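Local atomic coordinates of 23S rRNA (guanine(2535)-N(1))-methyltransferase (Streptomyces viridochromogenes, PDB entry 1O9G), a protein that methylates N1 of guanine-2535 in 23S ribosomal RNA with S-adenosyl-L-methionine as methyl donor, conferring resistance to the orthosomycin antibiotic avilamycin. Residues P52-G61 with S76-D84; A30-Q41 with Y64-H73. The protein carries 3 engineered substitutions. All coordinates share one frame; numbering follows the deposited sequence.

Interaction 1: residues P52-G61 with S76-D84; sequences PVTLWDPCCG and SLRQVIASD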
loop_
_atom_site.group_PDB
_atom_site.type_symbol
_atom_site.label_atom_id
_atom_site.label_comp_id
_atom_site.label_asym_id
_atom_site.label_seq_id
_atom_site.Cartn_x
_atom_site.Cartn_y
_atom_site.Cartn_z
ATOM N N PRO A 52 -11.455 -11.920 -6.291
ATOM C CA PRO A 52 -10.070 -11.424 -6.224
ATOM C C PRO A 52 -9.991 -9.919 -6.476
ATOM O O PRO A 52 -10.573 -9.448 -7.471
ATOM C CB PRO A 52 -9.369 -12.198 -7.344
ATOM C CG PRO A 52 -10.193 -13.418 -7.522
ATOM C CD PRO A 52 -11.609 -12.988 -7.289
ATOM N N VAL A 53 -9.228 -9.190 -5.648
ATOM C CA VAL A 53 -9.142 -7.734 -5.730
ATOM C C VAL A 53 -7.872 -7.261 -6.451
ATOM O O VAL A 53 -6.772 -7.811 -6.267
ATOM C CB VAL A 53 -9.200 -7.149 -4.295
ATOM C CG1 VAL A 53 -8.588 -5.780 -4.139
ATOM C CG2 VAL A 53 -10.642 -7.237 -3.750
ATOM N N THR A 54 -8.018 -6.202 -7.249
ATOM C CA THR A 54 -6.907 -5.468 -7.771
ATOM C C THR A 54 -6.704 -4.249 -6.884
ATOM O O THR A 54 -7.627 -3.447 -6.689
ATOM C CB THR A 54 -7.188 -5.064 -9.205
ATOM O OG1 THR A 54 -7.251 -6.261 -10.012
ATOM C CG2 THR A 54 -6.079 -4.177 -9.738
ATOM N N LEU A 55 -5.513 -4.144 -6.308
ATOM C CA LEU A 55 -5.148 -3.077 -5.373
ATOM C C LEU A 55 -4.096 -2.158 -5.988
ATOM O O LEU A 55 -3.090 -2.636 -6.500
ATOM C CB LEU A 55 -4.590 -3.700 -4.112
ATOM C CG LEU A 55 -3.941 -2.819 -3.035
ATOM C CD1 LEU A 55 -4.904 -1.888 -2.457
ATOM C CD2 LEU A 55 -3.249 -3.635 -1.959
ATOM N N TRP A 56 -4.339 -0.842 -5.897
ATOM C CA TRP A 56 -3.462 0.173 -6.456
ATOM C C TRP A 56 -3.029 1.127 -5.343
ATOM O O TRP A 56 -3.865 1.652 -4.604
ATOM C CB TRP A 56 -4.230 0.944 -7.511
ATOM C CG TRP A 56 -3.535 2.051 -8.251
ATOM C CD1 TRP A 56 -2.199 2.282 -8.388
ATOM C CD2 TRP A 56 -4.200 3.042 -9.047
ATOM N NE1 TRP A 56 -1.993 3.363 -9.210
ATOM C CE2 TRP A 56 -3.197 3.859 -9.617
ATOM C CE3 TRP A 56 -5.540 3.360 -9.282
ATOM C CZ2 TRP A 56 -3.488 4.939 -10.431
ATOM C CZ3 TRP A 56 -5.833 4.458 -10.110
ATOM C CH2 TRP A 56 -4.810 5.222 -10.669
ATOM N N ASP A 57 -1.717 1.395 -5.295
ATOM C CA ASP A 57 -1.153 2.455 -4.491
ATOM C C ASP A 57 -0.521 3.469 -5.440
ATOM O O ASP A 57 0.560 3.226 -5.991
ATOM C CB ASP A 57 -0.129 1.924 -3.514
ATOM C CG ASP A 57 0.354 2.970 -2.558
ATOM O OD1 ASP A 57 0.179 4.192 -2.831
ATOM O OD2 ASP A 57 0.909 2.644 -1.488
ATOM N N PRO A 58 -1.235 4.572 -5.701
ATOM C CA PRO A 58 -0.798 5.625 -6.634
ATOM C C PRO A 58 0.141 6.675 -6.039
ATOM O O PRO A 58 0.521 7.629 -6.731
ATOM C CB PRO A 58 -2.109 6.289 -7.045
ATOM C CG PRO A 58 -2.943 6.227 -5.802
ATOM C CD PRO A 58 -2.586 4.870 -5.199
ATOM N N CYS A 59 0.492 6.520 -4.767
ATOM C CA CYS A 59 1.531 7.321 -4.124
ATOM C C CYS A 59 2.405 6.377 -3.349
ATOM O O CYS A 59 2.535 6.452 -2.135
ATOM C CB CYS A 59 0.986 8.392 -3.199
ATOM S SG CYS A 59 -0.341 9.380 -3.863
ATOM N N CYS A 60 3.030 5.452 -4.065
ATOM C CA CYS A 60 3.551 4.281 -3.409
ATOM C C CYS A 60 4.799 4.488 -2.558
ATOM O O CYS A 60 5.112 3.627 -1.736
ATOM C CB CYS A 60 3.808 3.168 -4.437
ATOM S SG CYS A 60 5.130 3.487 -5.616
ATOM N N GLY A 61 5.522 5.592 -2.753
ATOM C CA GLY A 61 6.734 5.827 -2.014
ATOM C C GLY A 61 7.694 4.687 -2.178
ATOM O O GLY A 61 7.957 4.265 -3.295
ATOM N N SER A 76 -6.329 -12.804 -1.126
ATOM C CA SER A 76 -7.423 -11.911 -1.504
ATOM C C SER A 76 -7.125 -11.067 -2.739
ATOM O O SER A 76 -7.974 -10.264 -3.143
ATOM C CB SER A 76 -7.753 -10.967 -0.353
ATOM O OG SER A 76 -8.095 -11.678 0.817
ATOM N N LEU A 77 -5.964 -11.237 -3.346
ATOM C CA LEU A 77 -5.490 -10.328 -4.381
ATOM C C LEU A 77 -5.287 -10.999 -5.730
ATOM O O LEU A 77 -4.752 -12.111 -5.795
ATOM C CB LEU A 77 -4.191 -9.676 -3.949
ATOM C CG LEU A 77 -4.256 -8.691 -2.789
ATOM C CD1 LEU A 77 -2.849 -8.400 -2.264
ATOM C CD2 LEU A 77 -4.962 -7.446 -3.187
ATOM N N ARG A 78 -5.731 -10.318 -6.783
ATOM C CA ARG A 78 -5.502 -10.681 -8.179
ATOM C C ARG A 78 -4.148 -10.122 -8.634
ATOM O O ARG A 78 -3.422 -10.766 -9.368
ATOM C CB ARG A 78 -6.623 -10.074 -9.064
ATOM C CG ARG A 78 -6.418 -10.275 -10.556
ATOM C CD ARG A 78 -7.522 -9.733 -11.423
ATOM N NE ARG A 78 -8.739 -10.525 -11.293
ATOM C CZ ARG A 78 -8.940 -11.721 -11.862
ATOM N NH1 ARG A 78 -7.994 -12.300 -12.611
ATOM N NH2 ARG A 78 -10.099 -12.350 -11.678
ATOM N N GLN A 79 -3.868 -8.873 -8.279
ATOM C CA GLN A 79 -2.702 -8.140 -8.772
ATOM C C GLN A 79 -2.585 -6.854 -7.978
ATOM O O GLN A 79 -3.588 -6.376 -7.423
ATOM C CB GLN A 79 -2.818 -7.791 -10.251
ATOM C CG GLN A 79 -3.884 -6.812 -10.518
ATOM C CD GLN A 79 -4.054 -6.462 -11.971
ATOM O OE1 GLN A 79 -3.171 -5.827 -12.565
ATOM N NE2 GLN A 79 -5.206 -6.841 -12.548
ATOM N N VAL A 80 -1.395 -6.295 -7.956
ATOM C CA VAL A 80 -1.167 -4.984 -7.391
ATOM C C VAL A 80 -0.511 -4.078 -8.432
ATOM O O VAL A 80 0.215 -4.517 -9.321
ATOM C CB VAL A 80 -0.322 -5.046 -6.083
ATOM C CG1 VAL A 80 -1.025 -5.865 -5.036
ATOM C CG2 VAL A 80 1.039 -5.619 -6.310
ATOM N N ILE A 81 -0.805 -2.784 -8.256
ATOM C CA ILE A 81 -0.285 -1.737 -9.110
ATOM C C ILE A 81 0.310 -0.655 -8.235
ATOM O O ILE A 81 -0.340 -0.191 -7.314
ATOM C CB ILE A 81 -1.404 -1.145 -9.993
ATOM C CG1 ILE A 81 -2.074 -2.278 -10.798
ATOM C CG2 ILE A 81 -0.840 -0.065 -10.882
ATOM C CD1 ILE A 81 -3.321 -1.894 -11.563
ATOM N N ALA A 82 1.528 -0.244 -8.575
ATOM C CA ALA A 82 2.208 0.839 -7.869
ATOM C C ALA A 82 2.518 1.969 -8.843
ATOM O O ALA A 82 2.960 1.751 -9.967
ATOM C CB ALA A 82 3.464 0.371 -7.273
ATOM N N SER A 83 2.325 3.179 -8.369
ATOM C CA SER A 83 2.819 4.322 -9.108
ATOM C C SER A 83 3.114 5.484 -8.168
ATOM O O SER A 83 2.612 5.529 -7.028
ATOM C CB SER A 83 1.849 4.710 -10.232
ATOM O OG SER A 83 0.567 5.081 -9.761
ATOM N N ASP A 84 3.972 6.382 -8.623
ATOM C CA ASP A 84 4.341 7.593 -7.890
ATOM C C ASP A 84 5.024 8.555 -8.857
ATOM O O ASP A 84 5.382 8.181 -9.956
ATOM C CB ASP A 84 5.257 7.281 -6.714
ATOM C CG ASP A 84 5.086 8.240 -5.539
ATOM O OD1 ASP A 84 4.778 9.424 -5.779
ATOM O OD2 ASP A 84 5.268 7.907 -4.360
HETATM O O HOH W 1 -11.585 -10.303 -9.772
HETATM O O HOH W 2 0.485 7.667 -9.384
#
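L55 and V80 lie side by side on two neighbouring parallel strands, 53-57 and 77-84, of a Rossmann-like methyltransferase sheet. Helix 64-72 links the strands, making a right-handed beta-alpha-beta crossover. The ladder is regular in its middle. L55 N donates to Q79 O, and L55 O accepts from I81 N (2.9 Å). D57 repeats the pattern: its N donates to I81 O, and its O accepts from S83 N. At the start of the strands V53 N donates to S76 O and V53 O accepts from R78 N (2.8 Å). The register slips by one residue between V53 and T54, a beta bulge that breaks strand 77-84. The outward backbone groups of T54 and W56 bond to strand 171-175 and D170 on the far side.

On one face T54, W56, Q79 and I81 line up. Q79 NE2 donates weakly to T54 OG1, with an N-H...O angle of 122°; S167 holds Q79 OE1. W56 NE1 donates to S83 OG at 3.1 Å and 162°, with the hydroxyl close to the ring plane. CG of W56 is anti to the backbone N (chi1 -180°), which lays the CD1 edge along the neighbouring strand, where I81 CG2 touches CD1. A water joins S83 OG to P58 O. P52 O and R78 NH2 share another water.

After D57 the chain turns through 58-61. D57 OD1 accepts from C59 N at 3.0 Å, an Asx turn, and also bonds to T174. In Rossmann-like methyltransferases the glycine-containing loop here and the acidic residue ending the next strand usually bind S-adenosylmethionine, as 58-61 and D84 probably do. D84 OD2 uses its anti lone pair to accept from G61 N at 2.8 Å.

Interaction 2: residues A30-Q41 with Y64-H73; sequences AFPVRLATEIFQ and YLLTVLGLLH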
loop_
_atom_site.group_PDB
_atom_site.type_symbol
_atom_site.label_atom_id
_atom_site.label_comp_id
_atom_site.label_asym_id
_atom_site.label_seq_id
_atom_site.Cartn_x
_atom_site.Cartn_y
_atom_site.Cartn_z
ATOM N N ALA A 30 8.165 3.639 7.120
ATOM C CA ALA A 30 7.502 2.364 7.082
ATOM C C ALA A 30 6.038 2.736 7.368
ATOM O O ALA A 30 5.676 3.919 7.477
ATOM C CB ALA A 30 8.111 1.457 8.125
ATOM N N PHE A 31 5.202 1.747 7.445
ATOM C CA PHE A 31 3.833 1.895 7.890
ATOM C C PHE A 31 3.567 0.727 8.848
ATOM O O PHE A 31 4.011 -0.374 8.582
ATOM C CB PHE A 31 2.890 1.817 6.690
ATOM C CG PHE A 31 1.522 2.318 6.986
ATOM C CD1 PHE A 31 1.213 3.654 6.854
ATOM C CD2 PHE A 31 0.540 1.440 7.423
ATOM C CE1 PHE A 31 -0.042 4.129 7.193
ATOM C CE2 PHE A 31 -0.736 1.909 7.722
ATOM C CZ PHE A 31 -1.028 3.230 7.587
ATOM N N PRO A 32 2.832 0.916 9.946
ATOM C CA PRO A 32 2.571 -0.217 10.849
ATOM C C PRO A 32 1.760 -1.317 10.178
ATOM O O PRO A 32 0.714 -1.025 9.618
ATOM C CB PRO A 32 1.770 0.397 12.001
ATOM C CG PRO A 32 1.836 1.821 11.824
ATOM C CD PRO A 32 2.231 2.163 10.435
ATOM N N VAL A 33 2.246 -2.550 10.223
ATOM C CA VAL A 33 1.570 -3.672 9.593
ATOM C C VAL A 33 0.147 -3.833 10.114
ATOM O O VAL A 33 -0.779 -4.051 9.344
ATOM C CB VAL A 33 2.364 -4.967 9.786
ATOM C CG1 VAL A 33 1.605 -6.152 9.238
ATOM C CG2 VAL A 33 3.752 -4.835 9.095
ATOM N N ARG A 34 -0.038 -3.721 11.422
ATOM C CA ARG A 34 -1.370 -3.939 11.966
ATOM C C ARG A 34 -2.389 -2.941 11.413
ATOM O O ARG A 34 -3.528 -3.298 11.102
ATOM C CB ARG A 34 -1.336 -3.876 13.486
ATOM C CG ARG A 34 -2.637 -4.233 14.133
ATOM C CD ARG A 34 -2.601 -4.199 15.626
ATOM N NE ARG A 34 -3.750 -4.896 16.187
ATOM C CZ ARG A 34 -4.048 -4.906 17.481
ATOM N NH1 ARG A 34 -3.283 -4.258 18.354
ATOM N NH2 ARG A 34 -5.113 -5.566 17.913
ATOM N N LEU A 35 -1.990 -1.692 11.304
ATOM C CA LEU A 35 -2.865 -0.668 10.778
ATOM C C LEU A 35 -3.087 -0.899 9.287
ATOM O O LEU A 35 -4.184 -0.677 8.770
ATOM C CB LEU A 35 -2.301 0.726 11.058
ATOM C CG LEU A 35 -3.149 1.893 10.605
ATOM C CD1 LEU A 35 -4.563 1.800 11.178
ATOM C CD2 LEU A 35 -2.513 3.206 11.007
ATOM N N ALA A 36 -2.050 -1.317 8.580
ATOM C CA ALA A 36 -2.207 -1.597 7.140
ATOM C C ALA A 36 -3.280 -2.645 6.890
ATOM O O ALA A 36 -4.171 -2.461 6.046
ATOM C CB ALA A 36 -0.903 -2.042 6.530
ATOM N N THR A 37 -3.219 -3.730 7.636
ATOM C CA THR A 37 -4.162 -4.826 7.422
ATOM C C THR A 37 -5.572 -4.426 7.901
ATOM O O THR A 37 -6.551 -4.810 7.291
ATOM C CB THR A 37 -3.650 -6.119 8.031
ATOM O OG1 THR A 37 -4.553 -7.173 7.684
ATOM C CG2 THR A 37 -3.619 -6.087 9.514
ATOM N N GLU A 38 -5.669 -3.597 8.937
ATOM C CA GLU A 38 -6.957 -3.095 9.412
ATOM C C GLU A 38 -7.636 -2.256 8.330
ATOM O O GLU A 38 -8.802 -2.448 8.030
ATOM C CB GLU A 38 -6.785 -2.279 10.699
ATOM C CG GLU A 38 -8.065 -1.658 11.247
ATOM C CD GLU A 38 -9.045 -2.652 11.852
ATOM O OE1 GLU A 38 -8.658 -3.789 12.171
ATOM O OE2 GLU A 38 -10.225 -2.282 12.037
ATOM N N ILE A 39 -6.910 -1.325 7.740
ATOM C CA ILE A 39 -7.479 -0.441 6.742
ATOM C C ILE A 39 -7.888 -1.282 5.521
ATOM O O ILE A 39 -8.976 -1.099 4.983
ATOM C CB ILE A 39 -6.495 0.696 6.336
ATOM C CG1 ILE A 39 -6.190 1.620 7.513
ATOM C CG2 ILE A 39 -7.073 1.467 5.172
ATOM C CD1 ILE A 39 -5.017 2.563 7.296
ATOM N N PHE A 40 -7.003 -2.169 5.072
ATOM C CA PHE A 40 -7.277 -2.973 3.886
ATOM C C PHE A 40 -8.531 -3.833 4.086
ATOM O O PHE A 40 -9.394 -3.918 3.205
ATOM C CB PHE A 40 -6.064 -3.838 3.505
ATOM C CG PHE A 40 -6.281 -4.689 2.303
ATOM C CD1 PHE A 40 -6.400 -4.115 1.063
ATOM C CD2 PHE A 40 -6.396 -6.066 2.413
ATOM C CE1 PHE A 40 -6.603 -4.882 -0.045
ATOM C CE2 PHE A 40 -6.589 -6.847 1.308
ATOM C CZ PHE A 40 -6.699 -6.260 0.077
ATOM N N GLN A 41 -8.646 -4.460 5.251
ATOM C CA GLN A 41 -9.809 -5.295 5.545
ATOM C C GLN A 41 -11.096 -4.475 5.649
ATOM O O GLN A 41 -12.143 -4.925 5.217
ATOM C CB GLN A 41 -9.558 -6.161 6.781
ATOM C CG GLN A 41 -8.484 -7.208 6.542
ATOM C CD GLN A 41 -8.331 -8.145 7.702
ATOM O OE1 GLN A 41 -9.270 -8.879 8.016
ATOM N NE2 GLN A 41 -7.189 -8.093 8.373
ATOM N N TYR A 64 6.822 -0.132 0.493
ATOM C CA TYR A 64 6.755 -1.022 1.637
ATOM C C TYR A 64 5.296 -1.362 1.922
ATOM O O TYR A 64 4.958 -2.524 2.180
ATOM C CB TYR A 64 7.417 -0.346 2.850
ATOM C CG TYR A 64 7.223 -1.125 4.102
ATOM C CD1 TYR A 64 8.036 -2.212 4.389
ATOM C CD2 TYR A 64 6.233 -0.782 5.005
ATOM C CE1 TYR A 64 7.831 -2.980 5.529
ATOM C CE2 TYR A 64 6.029 -1.524 6.171
ATOM C CZ TYR A 64 6.832 -2.609 6.431
ATOM O OH TYR A 64 6.642 -3.373 7.554
ATOM N N LEU A 65 4.427 -0.354 1.961
ATOM C CA LEU A 65 3.036 -0.559 2.297
ATOM C C LEU A 65 2.352 -1.547 1.345
ATOM O O LEU A 65 1.696 -2.500 1.766
ATOM C CB LEU A 65 2.283 0.768 2.379
ATOM C CG LEU A 65 0.782 0.734 2.625
ATOM C CD1 LEU A 65 0.405 -0.080 3.874
ATOM C CD2 LEU A 65 0.257 2.173 2.735
ATOM N N LEU A 66 2.499 -1.321 0.062
ATOM C CA LEU A 66 1.868 -2.170 -0.925
ATOM C C LEU A 66 2.417 -3.574 -0.862
ATOM O O LEU A 66 1.673 -4.519 -1.032
ATOM C CB LEU A 66 2.029 -1.562 -2.330
ATOM C CG LEU A 66 1.317 -2.309 -3.458
ATOM C CD1 LEU A 66 -0.187 -2.284 -3.263
ATOM C CD2 LEU A 66 1.677 -1.705 -4.764
ATOM N N THR A 67 3.699 -3.703 -0.576
ATOM C CA THR A 67 4.323 -5.016 -0.549
ATOM C C THR A 67 3.871 -5.804 0.686
ATOM O O THR A 67 3.586 -7.015 0.590
ATOM C CB THR A 67 5.846 -4.898 -0.597
ATOM O OG1 THR A 67 6.239 -4.254 -1.830
ATOM C CG2 THR A 67 6.497 -6.254 -0.618
ATOM N N VAL A 68 3.758 -5.141 1.842
ATOM C CA VAL A 68 3.177 -5.739 3.059
ATOM C C VAL A 68 1.796 -6.296 2.723
ATOM O O VAL A 68 1.497 -7.439 3.039
ATOM C CB VAL A 68 3.072 -4.735 4.231
ATOM C CG1 VAL A 68 2.090 -5.183 5.306
ATOM C CG2 VAL A 68 4.431 -4.503 4.786
ATOM N N LEU A 69 0.962 -5.491 2.070
ATOM C CA LEU A 69 -0.375 -5.937 1.762
ATOM C C LEU A 69 -0.390 -7.067 0.767
ATOM O O LEU A 69 -1.149 -8.025 0.894
ATOM C CB LEU A 69 -1.225 -4.798 1.296
ATOM C CG LEU A 69 -1.489 -3.751 2.377
ATOM C CD1 LEU A 69 -2.156 -2.539 1.720
ATOM C CD2 LEU A 69 -2.364 -4.326 3.504
ATOM N N GLY A 70 0.474 -6.972 -0.241
ATOM C CA GLY A 70 0.590 -7.984 -1.265
ATOM C C GLY A 70 0.928 -9.361 -0.704
ATOM O O GLY A 70 0.334 -10.361 -1.097
ATOM N N LEU A 71 1.862 -9.421 0.242
ATOM C CA LEU A 71 2.249 -10.672 0.875
ATOM C C LEU A 71 1.209 -11.116 1.899
ATOM O O LEU A 71 0.725 -12.233 1.879
ATOM C CB LEU A 71 3.651 -10.584 1.498
ATOM C CG LEU A 71 4.808 -10.366 0.514
ATOM C CD1 LEU A 71 6.099 -10.076 1.258
ATOM C CD2 LEU A 71 4.939 -11.544 -0.412
ATOM N N LEU A 72 0.846 -10.209 2.784
ATOM C CA LEU A 72 -0.039 -10.563 3.886
ATOM C C LEU A 72 -1.412 -10.995 3.373
ATOM O O LEU A 72 -1.990 -11.962 3.895
ATOM C CB LEU A 72 -0.133 -9.409 4.890
ATOM C CG LEU A 72 -0.853 -9.676 6.193
ATOM C CD1 LEU A 72 -0.229 -10.825 6.934
ATOM C CD2 LEU A 72 -0.820 -8.436 7.039
ATOM N N HIS A 73 -1.898 -10.341 2.328
ATOM C CA HIS A 73 -3.232 -10.562 1.793
ATOM C C HIS A 73 -3.241 -11.195 0.401
ATOM O O HIS A 73 -4.184 -11.022 -0.375
ATOM C CB HIS A 73 -4.033 -9.258 1.823
ATOM C CG HIS A 73 -4.392 -8.833 3.203
ATOM N ND1 HIS A 73 -5.402 -9.430 3.914
ATOM C CD2 HIS A 73 -3.837 -7.918 4.033
ATOM C CE1 HIS A 73 -5.465 -8.888 5.118
ATOM N NE2 HIS A 73 -4.526 -7.964 5.209
HETATM O O HOH W 3 6.260 -1.501 9.814
#
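Y64 and A30 meet where the two segments begin, with A30 CB over one face of the tyrosine ring. F31 O lies at the ring edge, 3.3 Å from Y64 CE2. A water donates to both F31 O and Y64 OH, and the hydroxyl also bonds to L16. Helices 33-41 and 64-72 cross at -69°, with axes 10.0 Å apart. They pack together over the sheet, where F40 and L65 both touch L173 of strand 171-175.

Their middle is apolar. L65 CD1 comes to 3.6 Å from A36 CB. The same L65 side chain runs beside F31, with CD2 over one ring face. V33 spreads its two methyls: CG1 touches V68 CG1 and L72 CD2, and CG2 reaches Y64 OH. L69 CD2 packs against A36 O and, at 3.7 Å, against F40 CB.

H73, just past the end of its helix, carries the polar end. T37 holds OG1 anti to its own N (chi1 -175°), turning the hydroxyl to H73 NE2 at 2.6 Å. F40, with CG likewise trans to the backbone nitrogen, puts CD2 over one face of the imidazole; the ring planes are 50° apart. Q41 NE2 donates to T37 OG1 at 2.9 Å. T37 OG1 thus has two partners, and either it or H73 NE2 may supply the proton of their bond. A mostly apolar interface is therefore closed at one end by a short polar link that helps to hold the imidazole beside F40.

In the fold
From the N terminus the chain passes first through A30-Q41, which carries the start of helix 33-45. It then runs down strand 53-57, returns through helix 64-72 and runs on along strand 77-84, parallel to the first. Interaction 2 closes the loop from the first helix to the second, with strand 53-57 inside it. Interaction 1 closes the loop from that strand to the next, with helix 64-72 inside it. The two loops therefore cross rather than nest. Their centres are about 11 Å apart, and helix 64-72 joins them: L66 packs on L55, and L77 CD1 on G70. Together they tie two crossing helices to neighbouring parallel strands of the sheet.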